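Local coordinates for uncharacterized protein DUF1185 (Bordetella bronchiseptica RB50, PDB 3BYQ) that is of unknown function but may act in amino-acid metabolism, and adopts a variant of the Bacillus chorismate mutase fold, at residues 12-17 with 70-75; 60-65 with 103-108; 120-123 with 127-130. One frame throughout, in Å; residues are numbered along the deposited sequence.

How the interactions relate
From the N terminus, strand 7-17 comes first, and interaction 1 closes a loop between its residues 12-17 and residues 70-75, the last turn of helix 51-72 and the loop after it. Interaction 2 opens inside that loop, at residues 60-65 of the same helix, and closes beyond it on helix 98-109, so the two contacts cross along the chain. In these contacts helix 51-72 meets strand 7-17 at its C-terminal end and helix 98-109 further back; the two centres are about 15 Å apart. Interaction 3 follows in series and closes a short loop, from strand 119-123 to the start of strand 130-136, on the opposite side of the chain's centre from interaction 2.

Interaction 1 of 3, residues 12-17 with 70-75; sequences LIVETT and DTLGKD. With EDO (1,2-ethanediol), chain Y.
L12, on strand 7-17, reaches toward T71 near the C-terminal end of helix 51-72, and the two side chains meet tip to tip. With CG anti to the backbone N (chi1 176°), L12 extends its isopropyl end so that CD2 lies 3.6 Å from T71 OG1, while CD1 is the more distant methyl at 4.1 Å from the same T71 OG1. This is a van der Waals touch: the T71 hydroxyl is hydrogen-bonded to the carbonyl O of E67, one turn back in its own helix. V14 also points to the helix and divides its methyls: V14 CG2 meets T71 CG2 tip to tip at 3.6 Å, and V14 CG1 comes within 4.5 Å of L72 CD2, on the last helical residue before the chain turns off at G73. Here the helix end rests on one face of a mixed sheet, whose strand 7-17 pairs with 29-39 and also, antiparallel, with a strand of the second subunit; the sheet thus runs on across the interface, where the carboxylate of E15 forms a salt bridge with K9 of that subunit. At T16, OG1 is hydrogen-bonded over 2.8 Å to O1 of an ethanediol, probably from the crystallisation liquor, which K30 NZ also binds.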
loop_
_atom_site.group_PDB
_atom_site.type_symbol
_atom_site.label_atom_id
_atom_site.label_comp_id
_atom_site.label_asym_id
_atom_site.label_seq_id
_atom_site.Cartn_x
_atom_site.Cartn_y
_atom_site.Cartn_z
ATOM N N LEU B 12 -19.482 -9.210 2.856
ATOM C CA LEU B 12 -20.280 -8.515 3.853
ATOM C C LEU B 12 -19.328 -8.243 4.998
ATOM O O LEU B 12 -18.665 -9.156 5.433
ATOM C CB LEU B 12 -21.416 -9.403 4.323
ATOM C CG LEU B 12 -22.313 -8.869 5.448
ATOM C CD1 LEU B 12 -23.041 -7.648 4.964
ATOM C CD2 LEU B 12 -23.303 -9.936 5.869
ATOM N N ILE B 13 -19.203 -6.989 5.427
ATOM C CA ILE B 13 -18.367 -6.715 6.599
ATOM C C ILE B 13 -19.186 -5.964 7.616
ATOM O O ILE B 13 -20.031 -5.113 7.290
ATOM C CB ILE B 13 -17.044 -6.007 6.305
ATOM C CG1 ILE B 13 -17.282 -4.590 5.793
ATOM C CG2 ILE B 13 -16.216 -6.827 5.307
ATOM C CD1 ILE B 13 -16.000 -3.825 5.489
ATOM N N VAL B 14 -18.979 -6.351 8.871
ATOM C CA VAL B 14 -19.656 -5.715 10.010
ATOM C C VAL B 14 -18.559 -5.322 10.982
ATOM O O VAL B 14 -17.868 -6.165 11.506
ATOM C CB VAL B 14 -20.730 -6.563 10.735
ATOM C CG1 VAL B 14 -21.369 -5.759 11.877
ATOM C CG2 VAL B 14 -21.802 -7.034 9.721
ATOM N N GLU B 15 -18.410 -4.022 11.183
ATOM C CA GLU B 15 -17.422 -3.468 12.097
ATOM C C GLU B 15 -18.150 -2.939 13.315
ATOM O O GLU B 15 -19.001 -2.063 13.206
ATOM C CB GLU B 15 -16.677 -2.318 11.387
ATOM C CG GLU B 15 -15.600 -1.649 12.208
ATOM C CD GLU B 15 -15.160 -0.318 11.614
ATOM O OE1 GLU B 15 -15.953 0.674 11.557
ATOM O OE2 GLU B 15 -13.976 -0.259 11.215
ATOM N N THR B 16 -17.797 -3.454 14.473
ATOM C CA THR B 16 -18.402 -3.034 15.730
ATOM C C THR B 16 -17.341 -2.271 16.493
ATOM O O THR B 16 -16.256 -2.799 16.745
ATOM C CB THR B 16 -18.874 -4.231 16.564
ATOM O OG1 THR B 16 -19.742 -5.068 15.760
ATOM C CG2 THR B 16 -19.606 -3.770 17.817
ATOM N N THR B 17 -17.653 -1.010 16.798
ATOM C CA THR B 17 -16.746 -0.161 17.563
ATOM C C THR B 17 -17.288 0.107 18.964
ATOM O O THR B 17 -18.378 0.654 19.152
ATOM C CB THR B 17 -16.514 1.173 16.851
ATOM O OG1 THR B 17 -15.986 0.927 15.539
ATOM C CG2 THR B 17 -15.539 2.049 17.641
ATOM N N ASP B 70 -31.163 -6.971 6.690
ATOM C CA ASP B 70 -31.277 -8.275 7.344
ATOM C C ASP B 70 -30.151 -8.496 8.369
ATOM O O ASP B 70 -30.318 -9.188 9.366
ATOM C CB ASP B 70 -31.272 -9.425 6.335
ATOM C CG ASP B 70 -32.541 -9.463 5.453
ATOM O OD1 ASP B 70 -33.505 -8.706 5.733
ATOM O OD2 ASP B 70 -32.553 -10.252 4.464
ATOM N N THR B 71 -29.001 -7.892 8.116
ATOM C CA THR B 71 -27.823 -8.044 8.979
ATOM C C THR B 71 -27.897 -7.177 10.215
ATOM O O THR B 71 -27.655 -7.643 11.320
ATOM C CB THR B 71 -26.516 -7.710 8.180
ATOM O OG1 THR B 71 -26.423 -8.597 7.051
ATOM C CG2 THR B 71 -25.256 -7.773 9.045
ATOM N N LEU B 72 -28.242 -5.902 10.034
ATOM C CA LEU B 72 -28.251 -4.963 11.133
ATOM C C LEU B 72 -29.581 -4.815 11.855
ATOM O O LEU B 72 -29.609 -4.367 13.006
ATOM C CB LEU B 72 -27.798 -3.588 10.668
ATOM C CG LEU B 72 -26.344 -3.432 10.221
ATOM C CD1 LEU B 72 -26.060 -1.974 9.753
ATOM C CD2 LEU B 72 -25.365 -3.820 11.344
ATOM N N GLY B 73 -30.653 -5.185 11.154
ATOM C CA GLY B 73 -32.027 -5.043 11.623
ATOM C C GLY B 73 -32.589 -3.743 11.091
ATOM O O GLY B 73 -31.994 -2.678 11.233
ATOM N N LYS B 74 -33.754 -3.841 10.464
ATOM C CA LYS B 74 -34.405 -2.696 9.813
ATOM C C LYS B 74 -34.635 -1.520 10.751
ATOM O O LYS B 74 -34.542 -0.376 10.337
ATOM C CB LYS B 74 -35.750 -3.125 9.179
ATOM N N ASP B 75 -34.839 -1.812 12.020
ATOM C CA ASP B 75 -35.117 -0.774 13.017
ATOM C C ASP B 75 -33.865 -0.071 13.554
ATOM O O ASP B 75 -33.961 0.870 14.349
ATOM C CB ASP B 75 -35.846 -1.387 14.207
HETATM C C1 EDO Y . -20.783 -7.994 16.702
HETATM O O1 EDO Y . -21.217 -6.814 17.357
HETATM C C2 EDO Y . -19.856 -8.710 17.652
HETATM O O2 EDO Y . -20.654 -9.191 18.730
#

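Interaction 2 of 3, residues 60-65 with 103-108; sequences LGTLLA and GWAMRS. With EDO (1,2-ethanediol), chain C.
A105 presses its CB onto the backbone of G61 and T62, where two helices stacked on the same sheet come close enough for small residues to interlock. The axes of 60-65 and 103-108 approach to 7.8 Å, with a signed crossing angle of -45°. G61 and A65, one turn apart, form a small-xxx-small face on helix 51-72. Both van der Waals contacts set an alanine methyl against the facing main chain. A105 CB lies 3.5 Å from G61 C and 3.4 Å from T62 N; with no side chain at G61, it can settle directly on the main chain. One turn on, A65 CB rests against the base of M106, a selenomethionine, 3.8 Å from M106 CA and 4.0 Å from M106 CB. The rest of M106 leads away: CG is anti to the backbone N (chi1 178°), and the end of the chain turns toward M168 of strand 161-169 and V117. Between 60-65 and 103-108 the polar link runs through a water. T62 OG1, alongside A105 CB and also bonded to the carbonyl O of R58, is hydrogen-bonded over 2.8 Å to this water, which donates to A105 O over 2.9 Å. On the outer side of helix 98-109, W104 NE1 donates in the plane of its indole to O1 of an ethanediol, probably from the crystallisation liquor, at 3.2 Å and an N-H...O angle of 154°.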
loop_
_atom_site.group_PDB
_atom_site.type_symbol
_atom_site.label_atom_id
_atom_site.label_comp_id
_atom_site.label_asym_id
_atom_site.label_seq_id
_atom_site.Cartn_x
_atom_site.Cartn_y
_atom_site.Cartn_z
ATOM N N LEU B 60 -29.306 -5.043 -8.267
ATOM C CA LEU B 60 -28.104 -5.319 -7.461
ATOM C C LEU B 60 -28.164 -4.456 -6.195
ATOM O O LEU B 60 -27.836 -4.912 -5.111
ATOM C CB LEU B 60 -26.840 -5.004 -8.250
ATOM C CG LEU B 60 -25.532 -5.356 -7.535
ATOM C CD1 LEU B 60 -25.441 -6.874 -7.292
ATOM C CD2 LEU B 60 -24.307 -4.843 -8.336
ATOM N N GLY B 61 -28.553 -3.190 -6.368
ATOM C CA GLY B 61 -28.748 -2.265 -5.240
ATOM C C GLY B 61 -29.709 -2.879 -4.232
ATOM O O GLY B 61 -29.464 -2.909 -3.013
ATOM N N THR B 62 -30.823 -3.396 -4.740
ATOM C CA THR B 62 -31.847 -4.000 -3.860
ATOM C C THR B 62 -31.301 -5.212 -3.113
ATOM O O THR B 62 -31.506 -5.367 -1.924
ATOM C CB THR B 62 -33.115 -4.357 -4.654
ATOM O OG1 THR B 62 -33.607 -3.155 -5.258
ATOM C CG2 THR B 62 -34.184 -4.984 -3.748
ATOM N N LEU B 63 -30.562 -6.031 -3.821
ATOM C CA LEU B 63 -29.984 -7.223 -3.226
ATOM C C LEU B 63 -29.086 -6.876 -2.024
ATOM O O LEU B 63 -29.179 -7.459 -0.921
ATOM C CB LEU B 63 -29.152 -7.966 -4.289
ATOM C CG LEU B 63 -28.508 -9.276 -3.816
ATOM C CD1 LEU B 63 -29.559 -10.400 -3.578
ATOM C CD2 LEU B 63 -27.403 -9.680 -4.796
ATOM N N LEU B 64 -28.185 -5.941 -2.255
ATOM C CA LEU B 64 -27.182 -5.553 -1.234
ATOM C C LEU B 64 -27.830 -4.815 -0.080
ATOM O O LEU B 64 -27.488 -5.030 1.087
ATOM C CB LEU B 64 -26.061 -4.702 -1.851
ATOM C CG LEU B 64 -25.301 -5.365 -3.019
ATOM C CD1 LEU B 64 -24.114 -4.482 -3.483
ATOM C CD2 LEU B 64 -24.827 -6.739 -2.733
ATOM N N ALA B 65 -28.782 -3.953 -0.406
ATOM C CA ALA B 65 -29.454 -3.165 0.636
ATOM C C ALA B 65 -30.250 -4.101 1.525
ATOM O O ALA B 65 -30.274 -3.953 2.723
ATOM C CB ALA B 65 -30.369 -2.048 0.022
ATOM N N GLY B 103 -28.156 4.141 -4.720
ATOM C CA GLY B 103 -28.826 5.110 -3.873
ATOM C C GLY B 103 -30.316 4.932 -3.841
ATOM O O GLY B 103 -30.917 4.811 -2.778
ATOM N N TRP B 104 -30.916 4.859 -5.006
ATOM C CA TRP B 104 -32.388 4.755 -5.093
ATOM C C TRP B 104 -32.879 3.431 -4.574
ATOM O O TRP B 104 -33.870 3.349 -3.838
ATOM C CB TRP B 104 -32.871 5.032 -6.508
ATOM C CG TRP B 104 -32.605 6.462 -6.936
ATOM C CD1 TRP B 104 -31.708 7.360 -6.383
ATOM C CD2 TRP B 104 -33.162 7.112 -8.078
ATOM N NE1 TRP B 104 -31.729 8.540 -7.099
ATOM C CE2 TRP B 104 -32.605 8.409 -8.140
ATOM C CE3 TRP B 104 -34.082 6.721 -9.053
ATOM C CZ2 TRP B 104 -32.925 9.310 -9.150
ATOM C CZ3 TRP B 104 -34.406 7.615 -10.039
ATOM C CH2 TRP B 104 -33.832 8.901 -10.078
ATOM N N ALA B 105 -32.173 2.373 -4.920
ATOM C CA ALA B 105 -32.534 1.045 -4.413
ATOM C C ALA B 105 -32.495 1.011 -2.904
ATOM O O ALA B 105 -33.405 0.502 -2.247
ATOM C CB ALA B 105 -31.619 -0.053 -5.011
HETATM N N MSE B 106 -31.424 1.540 -2.333
HETATM C CA MSE B 106 -31.284 1.520 -0.881
HETATM C C MSE B 106 -32.353 2.368 -0.213
HETATM O O MSE B 106 -33.003 1.950 0.748
HETATM C CB MSE B 106 -29.868 1.940 -0.457
HETATM C CG MSE B 106 -29.711 1.971 1.048
HETATM SE SE MSE B 106 -27.934 1.893 1.637
HETATM C CE MSE B 106 -27.328 3.398 0.716
ATOM N N ARG B 107 -32.564 3.566 -0.727
ATOM C CA ARG B 107 -33.585 4.414 -0.155
ATOM C C ARG B 107 -34.952 3.752 -0.218
ATOM O O ARG B 107 -35.724 3.826 0.746
ATOM C CB ARG B 107 -33.543 5.811 -0.771
ATOM C CG ARG B 107 -32.282 6.494 -0.286
ATOM C CD ARG B 107 -32.050 7.766 -1.003
ATOM N NE ARG B 107 -32.995 8.773 -0.579
ATOM C CZ ARG B 107 -33.040 9.980 -1.107
ATOM N NH1 ARG B 107 -32.215 10.299 -2.091
ATOM N NH2 ARG B 107 -33.921 10.861 -0.676
ATOM N N SER B 108 -35.234 3.017 -1.296
ATOM C CA SER B 108 -36.529 2.327 -1.404
ATOM C C SER B 108 -36.679 1.185 -0.386
ATOM O O SER B 108 -37.732 1.017 0.218
ATOM C CB SER B 108 -36.762 1.829 -2.832
ATOM O OG SER B 108 -36.888 2.960 -3.696
HETATM C C1 EDO C . -28.308 10.333 -6.556
HETATM O O1 EDO C . -29.536 10.517 -5.830
HETATM C C2 EDO C . -28.559 10.220 -8.059
HETATM O O2 EDO C . -28.488 11.514 -8.652
HETATM O O HOH W 1 -35.045 -1.266 -3.786
#

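Interaction 3 of 3, residues 120-123 with 127-130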
loop_
_atom_site.group_PDB
_atom_site.type_symbol
_atom_site.label_atom_id
_atom_site.label_comp_id
_atom_site.label_asym_id
_atom_site.label_seq_id
_atom_site.Cartn_x
_atom_site.Cartn_y
_atom_site.Cartn_z
ATOM N N VAL B 120 -18.607 7.749 -2.674
ATOM C CA VAL B 120 -17.243 7.957 -3.177
ATOM C C VAL B 120 -16.988 6.876 -4.199
ATOM O O VAL B 120 -17.558 5.805 -4.132
ATOM C CB VAL B 120 -16.187 8.002 -2.036
ATOM C CG1 VAL B 120 -16.132 6.684 -1.253
ATOM C CG2 VAL B 120 -14.775 8.445 -2.557
ATOM N N LYS B 121 -16.176 7.178 -5.193
ATOM C CA LYS B 121 -15.834 6.171 -6.189
ATOM C C LYS B 121 -14.459 6.428 -6.726
ATOM O O LYS B 121 -13.886 7.493 -6.551
ATOM C CB LYS B 121 -16.818 6.136 -7.321
ATOM C CG LYS B 121 -16.994 7.418 -7.992
ATOM C CD LYS B 121 -18.172 7.342 -9.009
ATOM C CE LYS B 121 -18.303 8.669 -9.680
ATOM N NZ LYS B 121 -18.736 9.715 -8.726
ATOM N N ALA B 122 -13.908 5.397 -7.327
ATOM C CA ALA B 122 -12.560 5.476 -7.910
ATOM C C ALA B 122 -12.410 4.411 -8.997
ATOM O O ALA B 122 -13.165 3.466 -9.037
ATOM C CB ALA B 122 -11.509 5.214 -6.839
ATOM N N VAL B 123 -11.469 4.650 -9.899
ATOM C CA VAL B 123 -10.987 3.651 -10.863
ATOM C C VAL B 123 -9.634 3.262 -10.293
ATOM O O VAL B 123 -8.799 4.109 -10.019
ATOM C CB VAL B 123 -10.838 4.206 -12.279
ATOM C CG1 VAL B 123 -10.185 3.117 -13.168
ATOM C CG2 VAL B 123 -12.197 4.693 -12.801
ATOM N N GLY B 127 -7.498 -4.703 -5.233
ATOM C CA GLY B 127 -7.103 -4.569 -3.855
ATOM C C GLY B 127 -7.169 -3.193 -3.277
ATOM O O GLY B 127 -6.899 -3.000 -2.102
ATOM N N TYR B 128 -7.494 -2.217 -4.113
ATOM C CA TYR B 128 -7.576 -0.853 -3.655
ATOM C C TYR B 128 -8.561 -0.763 -2.484
ATOM O O TYR B 128 -9.654 -1.319 -2.527
ATOM C CB TYR B 128 -8.038 0.067 -4.791
ATOM C CG TYR B 128 -8.003 1.536 -4.435
ATOM C CD1 TYR B 128 -6.787 2.156 -4.257
ATOM C CD2 TYR B 128 -9.168 2.306 -4.310
ATOM C CE1 TYR B 128 -6.713 3.497 -3.962
ATOM C CE2 TYR B 128 -9.083 3.673 -3.961
ATOM C CZ TYR B 128 -7.844 4.243 -3.795
ATOM O OH TYR B 128 -7.634 5.582 -3.455
ATOM N N ARG B 129 -8.136 -0.048 -1.447
ATOM C CA ARG B 129 -8.941 0.171 -0.233
ATOM C C ARG B 129 -9.431 1.599 -0.237
ATOM O O ARG B 129 -8.657 2.493 -0.531
ATOM C CB ARG B 129 -8.076 0.032 1.008
ATOM C CG ARG B 129 -7.197 -1.180 1.119
ATOM C CD ARG B 129 -7.956 -2.419 1.284
ATOM N NE ARG B 129 -8.907 -2.432 2.391
ATOM C CZ ARG B 129 -9.799 -3.397 2.574
ATOM N NH1 ARG B 129 -9.818 -4.448 1.762
ATOM N NH2 ARG B 129 -10.657 -3.333 3.567
HETATM N N MSE B 130 -10.687 1.819 0.133
HETATM C CA MSE B 130 -11.247 3.166 0.086
HETATM C C MSE B 130 -12.123 3.482 1.279
HETATM O O MSE B 130 -12.968 2.683 1.648
HETATM C CB MSE B 130 -12.071 3.271 -1.231
HETATM C CG MSE B 130 -12.606 4.614 -1.610
HETATM SE SE MSE B 130 -13.282 4.601 -3.424
HETATM C CE MSE B 130 -14.838 3.524 -3.154
#
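Strand 119-123 and the loop leading into strand 130-136 face each other in the branched part of the sheet, beside strand 79-86, and the contact between them is made mostly by M130. This selenomethionine sends its side chain toward residues 120-122. CG is anti to the backbone N (chi1 -172°) and the chain stays extended to SE before bending at chi3 (71°), which lays CE along the backbone of V120. M130 CE comes to 3.7 Å from V120 O and 3.9 Å from V120 CG1, a van der Waals contact with both carbonyl and methyl. The two side chains run past one another head to tail, M130 CG 4.1 Å from V120 CG1. V120 holds that methyl in the crowded position between its backbone N and carbonyl carbon (chi1 62°). M130 SE lies a little further along, 4.0 Å from K121 C and 3.9 Å from A122 CB. Both strands pair with 79-86, parallel for 119-123 and antiparallel for 130-136, and M130 lies across that strand, touching A83 and I85, to reach its neighbour. The loop therefore joins two strands that share a partner, rather than two that form a simple hairpin. A122 CB is shared between M130 SE and the ring of Y128, meeting Y128 CE2 obliquely at 4.1 Å. The Y128 hydroxyl is hydrogen-bonded to E150 of the third subunit, and M131 of that subunit packs on V120, A122 and Y128. K121 points the other way from M130, and its NZ is hydrogen-bonded to H99 NE2, while its carbonyl O accepts from S148 OG of the third subunit.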